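Local coordinates for CYCLIN domain-containing protein (Chaetomium thermophilum, PDB 6Z3U), which probably acts as the cyclin H-type regulatory subunit of the CDK-activating kinase complex, binding and controlling its cyclin-dependent kinase partner, at residues Ala95-Ala100 with Thr113-Phe118; Leu140-Lys145 with Ala170-Leu175. One frame throughout, in Å; residues are numbered along the deposited sequence.

Contact 1: residues Ala95-Ala100 with Thr113-Phe118; sequences AELLRA and TAATFF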
# COMPACT_ATOMS: atom_id res chain seq x y z
N ALA A 95 -8.64 -14.99 16.82
CA ALA A 95 -9.63 -14.30 17.64
C ALA A 95 -8.97 -13.54 18.78
O ALA A 95 -9.39 -12.43 19.12
CB ALA A 95 -10.65 -15.31 18.18
N GLU A 96 -7.93 -14.13 19.38
CA GLU A 96 -7.20 -13.43 20.43
C GLU A 96 -6.49 -12.21 19.86
O GLU A 96 -6.41 -11.16 20.52
CB GLU A 96 -6.20 -14.37 21.09
CG GLU A 96 -5.49 -13.79 22.31
CD GLU A 96 -4.67 -14.82 23.06
OE1 GLU A 96 -3.58 -15.18 22.58
OE2 GLU A 96 -5.12 -15.26 24.14
N LEU A 97 -5.96 -12.33 18.64
CA LEU A 97 -5.34 -11.18 17.98
C LEU A 97 -6.33 -10.04 17.83
O LEU A 97 -6.02 -8.88 18.15
CB LEU A 97 -4.79 -11.61 16.62
CG LEU A 97 -4.06 -10.57 15.78
CD1 LEU A 97 -2.98 -11.23 14.93
CD2 LEU A 97 -5.03 -9.81 14.88
N LEU A 98 -7.54 -10.35 17.36
CA LEU A 98 -8.56 -9.31 17.20
C LEU A 98 -8.93 -8.70 18.55
O LEU A 98 -9.03 -7.48 18.68
CB LEU A 98 -9.80 -9.90 16.53
CG LEU A 98 -9.65 -10.36 15.07
CD1 LEU A 98 -10.94 -11.00 14.57
CD2 LEU A 98 -9.26 -9.19 14.19
N ARG A 99 -9.13 -9.54 19.57
CA ARG A 99 -9.41 -9.02 20.90
C ARG A 99 -8.30 -8.07 21.34
O ARG A 99 -8.57 -6.99 21.88
CB ARG A 99 -9.56 -10.17 21.90
CG ARG A 99 -10.84 -10.98 21.74
CD ARG A 99 -11.13 -11.84 22.98
NE ARG A 99 -10.06 -12.79 23.26
CZ ARG A 99 -9.98 -14.03 22.77
NH1 ARG A 99 -10.92 -14.48 21.95
NH2 ARG A 99 -8.96 -14.81 23.09
N ALA A 100 -7.04 -8.46 21.12
CA ALA A 100 -5.92 -7.59 21.48
C ALA A 100 -6.00 -6.27 20.74
O ALA A 100 -5.71 -5.20 21.31
CB ALA A 100 -4.60 -8.30 21.20
N THR A 113 -5.78 -6.27 8.60
CA THR A 113 -4.50 -6.55 7.96
C THR A 113 -3.62 -7.42 8.85
O THR A 113 -2.99 -8.37 8.37
CB THR A 113 -3.78 -5.24 7.64
OG1 THR A 113 -4.50 -4.55 6.60
CG2 THR A 113 -2.36 -5.51 7.17
N ALA A 114 -3.56 -7.11 10.15
CA ALA A 114 -2.78 -7.93 11.07
C ALA A 114 -3.30 -9.36 11.10
O ALA A 114 -2.52 -10.32 11.06
CB ALA A 114 -2.81 -7.31 12.47
N ALA A 115 -4.62 -9.53 11.19
CA ALA A 115 -5.19 -10.87 11.20
C ALA A 115 -4.87 -11.62 9.91
O ALA A 115 -4.51 -12.80 9.94
CB ALA A 115 -6.70 -10.79 11.41
N THR A 116 -4.97 -10.94 8.77
CA THR A 116 -4.69 -11.59 7.49
C THR A 116 -3.23 -12.00 7.39
O THR A 116 -2.92 -13.10 6.92
CB THR A 116 -5.07 -10.66 6.33
OG1 THR A 116 -6.47 -10.34 6.41
CG2 THR A 116 -4.78 -11.33 5.00
N PHE A 117 -2.31 -11.13 7.81
CA PHE A 117 -0.90 -11.51 7.87
C PHE A 117 -0.71 -12.75 8.74
O PHE A 117 0.09 -13.63 8.42
CB PHE A 117 -0.05 -10.36 8.42
CG PHE A 117 0.13 -9.22 7.46
CD1 PHE A 117 -0.28 -9.31 6.14
CD2 PHE A 117 0.72 -8.04 7.89
CE1 PHE A 117 -0.11 -8.25 5.27
CE2 PHE A 117 0.90 -6.98 7.02
CZ PHE A 117 0.49 -7.08 5.71
N PHE A 118 -1.44 -12.83 9.86
CA PHE A 118 -1.33 -13.99 10.73
C PHE A 118 -1.79 -15.26 10.02
O PHE A 118 -1.10 -16.28 10.05
CB PHE A 118 -2.13 -13.75 12.02
CG PHE A 118 -1.96 -14.83 13.05
CD1 PHE A 118 -0.89 -14.81 13.93
CD2 PHE A 118 -2.89 -15.85 13.16
CE1 PHE A 118 -0.74 -15.80 14.88
CE2 PHE A 118 -2.74 -16.84 14.11
CZ PHE A 118 -1.67 -16.82 14.97
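Leu-97 and Ala-115 mark the nearest approach of the two backbones, their CA atoms 6.8 Å apart, where helices 83-103 and 108-124 run nearly antiparallel at 157° with 9.8 Å between the axes of the two segments. Across this separation Leu-97 is set against the small Ala-114 and Ala-115. With its CG anti to the backbone N (chi1 -178°), the leucine points its forked end at the opposite helix and straddles one turn of it. Methyl CD1 lies 3.9 Å from Phe-118 CB and also rests near the carbonyl oxygen of Ala-114. Methyl CD2 settles over the backbone of Ala-115, 3.7 Å from its N, and touches the CB atoms of both alanines. Leu-97 and Phe-118 slide past one another in opposite directions, the methyl meeting the base of the phenylalanine obliquely. Leu-98 adds a smaller contact: its CD2 stands 4.1 Å from Ala-115 CB, while the same side chain also packs on Leu-226 and Ile-227 of helix 224-227. An alanine in place of Leu-97 would remove both methyls and is likely to leave a gap beside Ala-114, Ala-115 and the CB of Phe-118. No hydrogen bond crosses between the segments, so the join depends on apolar fit. The side chain of Phe-118 also packs on Val-90, Tyr-93 and Thr-94 of helix 83-103. This close antiparallel pairing of consecutive helices is characteristic of the all-helical cyclin box.

Contact 2: residues Leu140-Lys145 with Ala170-Leu175; sequences LFFGCK and AGEFLL
The ring of Phe-142 receives the carboxylate of Glu-172 at its edge: OE1 lies in the ring plane, 3.7 Å from Phe-142 CD1, and the ring and carboxylate planes are 82° apart. The oxygen thus faces the C-H rim, where the slight positive character of the edge is probably mildly favourable to the charge. The neighbouring ring of Phe-141 meets the same oxygen obliquely, CE2 lying 3.6 Å from Glu-172 OE1, with planes 44° apart. At the root of the Phe-142 ring, Leu-175 CD2 comes in at an angle to within 3.6 Å of CB, adding an apolar flank.

Alongside the two rings, Glu-172 and Lys-145 form a salt bridge. Glu-172 crosses to the other segment as an extended chain, its CG anti to the backbone N (chi1 -169°), and passes Phe-142 CD1 with CG at 3.6 Å. Lys-145, also extended beyond CG, comes in at about a right angle to it and brings NZ to OE1; the modelled spacing is too short to be taken literally at this resolution.

Neither charged group is spent on the other alone. Glu-172 OE2 accepts a hydrogen bond from the backbone N of Met-134 of the kinase chain, while Lys-145 NZ donates to the carbonyl oxygens of Asp-132 and Met-134 of that chain. The pair is consistent with the lysine and glutamate with which cyclins commonly grip the kinase backbone, as in cyclin A-CDK2. Around this site, helix 153-159 packs on Phe-141 through Ile-153 and Phe-156, the latter edge-to-face, and helix 108-124 meets Leu-175 through Phe-121.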
# COMPACT_ATOMS: atom_id res chain seq x y z
N LEU A 140 0.29 -7.82 14.55
CA LEU A 140 -0.31 -6.53 14.89
C LEU A 140 0.68 -5.40 14.66
O LEU A 140 0.31 -4.34 14.14
CB LEU A 140 -0.79 -6.54 16.34
CG LEU A 140 -2.15 -7.20 16.59
CD1 LEU A 140 -2.33 -7.50 18.06
CD2 LEU A 140 -3.27 -6.30 16.10
N PHE A 141 1.94 -5.59 15.05
CA PHE A 141 2.94 -4.55 14.88
C PHE A 141 3.22 -4.29 13.40
O PHE A 141 3.28 -3.14 12.96
CB PHE A 141 4.23 -4.92 15.61
CG PHE A 141 5.30 -3.87 15.53
CD1 PHE A 141 5.16 -2.67 16.21
CD2 PHE A 141 6.45 -4.09 14.79
CE1 PHE A 141 6.14 -1.71 16.14
CE2 PHE A 141 7.43 -3.13 14.72
CZ PHE A 141 7.28 -1.93 15.40
N PHE A 142 3.40 -5.36 12.62
CA PHE A 142 3.64 -5.20 11.19
C PHE A 142 2.38 -4.74 10.46
O PHE A 142 2.48 -4.06 9.43
CB PHE A 142 4.17 -6.51 10.61
CG PHE A 142 4.95 -6.33 9.34
CD1 PHE A 142 6.13 -5.61 9.34
CD2 PHE A 142 4.52 -6.90 8.16
CE1 PHE A 142 6.86 -5.45 8.17
CE2 PHE A 142 5.24 -6.75 6.99
CZ PHE A 142 6.42 -6.02 7.00
N GLY A 143 1.21 -5.11 10.97
CA GLY A 143 -0.03 -4.62 10.37
C GLY A 143 -0.16 -3.12 10.46
O GLY A 143 -0.66 -2.47 9.53
N CYS A 144 0.28 -2.53 11.58
CA CYS A 144 0.31 -1.08 11.69
C CYS A 144 1.14 -0.47 10.57
O CYS A 144 0.68 0.40 9.83
CB CYS A 144 0.86 -0.67 13.05
SG CYS A 144 -0.23 -0.98 14.46
N LYS A 145 2.39 -0.93 10.43
CA LYS A 145 3.28 -0.39 9.41
C LYS A 145 2.66 -0.52 8.03
O LYS A 145 2.68 0.43 7.23
CB LYS A 145 4.62 -1.12 9.47
CG LYS A 145 5.38 -0.91 10.78
CD LYS A 145 6.76 -1.56 10.73
CE LYS A 145 7.64 -1.07 11.86
NZ LYS A 145 8.98 -1.72 11.86
N ALA A 170 12.06 -9.66 16.71
CA ALA A 170 12.72 -10.85 16.20
C ALA A 170 11.89 -11.56 15.14
O ALA A 170 12.46 -12.28 14.31
CB ALA A 170 13.01 -11.82 17.34
N GLY A 171 10.58 -11.37 15.14
CA GLY A 171 9.72 -12.05 14.19
C GLY A 171 9.26 -11.18 13.05
O GLY A 171 8.60 -11.67 12.13
N GLU A 172 9.60 -9.89 13.09
CA GLU A 172 9.10 -8.96 12.07
C GLU A 172 9.52 -9.40 10.67
O GLU A 172 8.68 -9.61 9.79
CB GLU A 172 9.59 -7.54 12.36
CG GLU A 172 8.91 -6.48 11.50
CD GLU A 172 9.50 -5.10 11.67
OE1 GLU A 172 8.74 -4.11 11.56
OE2 GLU A 172 10.73 -4.99 11.90
N PHE A 173 10.83 -9.54 10.45
CA PHE A 173 11.30 -9.93 9.12
C PHE A 173 10.85 -11.35 8.78
O PHE A 173 10.56 -11.65 7.61
CB PHE A 173 12.82 -9.83 9.04
CG PHE A 173 13.36 -9.92 7.65
CD1 PHE A 173 12.99 -9.00 6.68
CD2 PHE A 173 14.24 -10.94 7.29
CE1 PHE A 173 13.48 -9.08 5.39
CE2 PHE A 173 14.74 -11.03 6.01
CZ PHE A 173 14.36 -10.10 5.06
N LEU A 174 10.80 -12.23 9.77
CA LEU A 174 10.29 -13.58 9.54
C LEU A 174 8.87 -13.53 8.99
O LEU A 174 8.54 -14.21 8.01
CB LEU A 174 10.36 -14.39 10.83
CG LEU A 174 9.99 -15.87 10.72
CD1 LEU A 174 11.02 -16.61 9.87
CD2 LEU A 174 9.87 -16.49 12.11
N LEU A 175 8.01 -12.71 9.61
CA LEU A 175 6.65 -12.56 9.11
C LEU A 175 6.64 -12.03 7.69
O LEU A 175 5.85 -12.49 6.85
CB LEU A 175 5.86 -11.63 10.03
CG LEU A 175 4.45 -11.25 9.58
CD1 LEU A 175 3.52 -12.46 9.63
CD2 LEU A 175 3.90 -10.12 10.43

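Overall arrangement
Both contacts are buried, but for different reasons. The centre of contact 1 lies about 6 Å from that of the chain and is enclosed by the cyclin's own helices; contact 2, its centre about 13 Å from the chain's, is covered in part by the kinase. Their chemistry follows: apolar packing with no hydrogen bond across in the first, a salt bridge beside two aromatic rings in the second. They share no helix, yet helix 108-124 of contact 1 presses on both segments of contact 2. Ala-114 CB lies 3.6 Å from Leu-140 CA, and Phe-117 CE2 lies 3.8 Å from Phe-142 CD2. The apolar core thus meets the apolar side of contact 2, and the charged pair lies at the kinase interface.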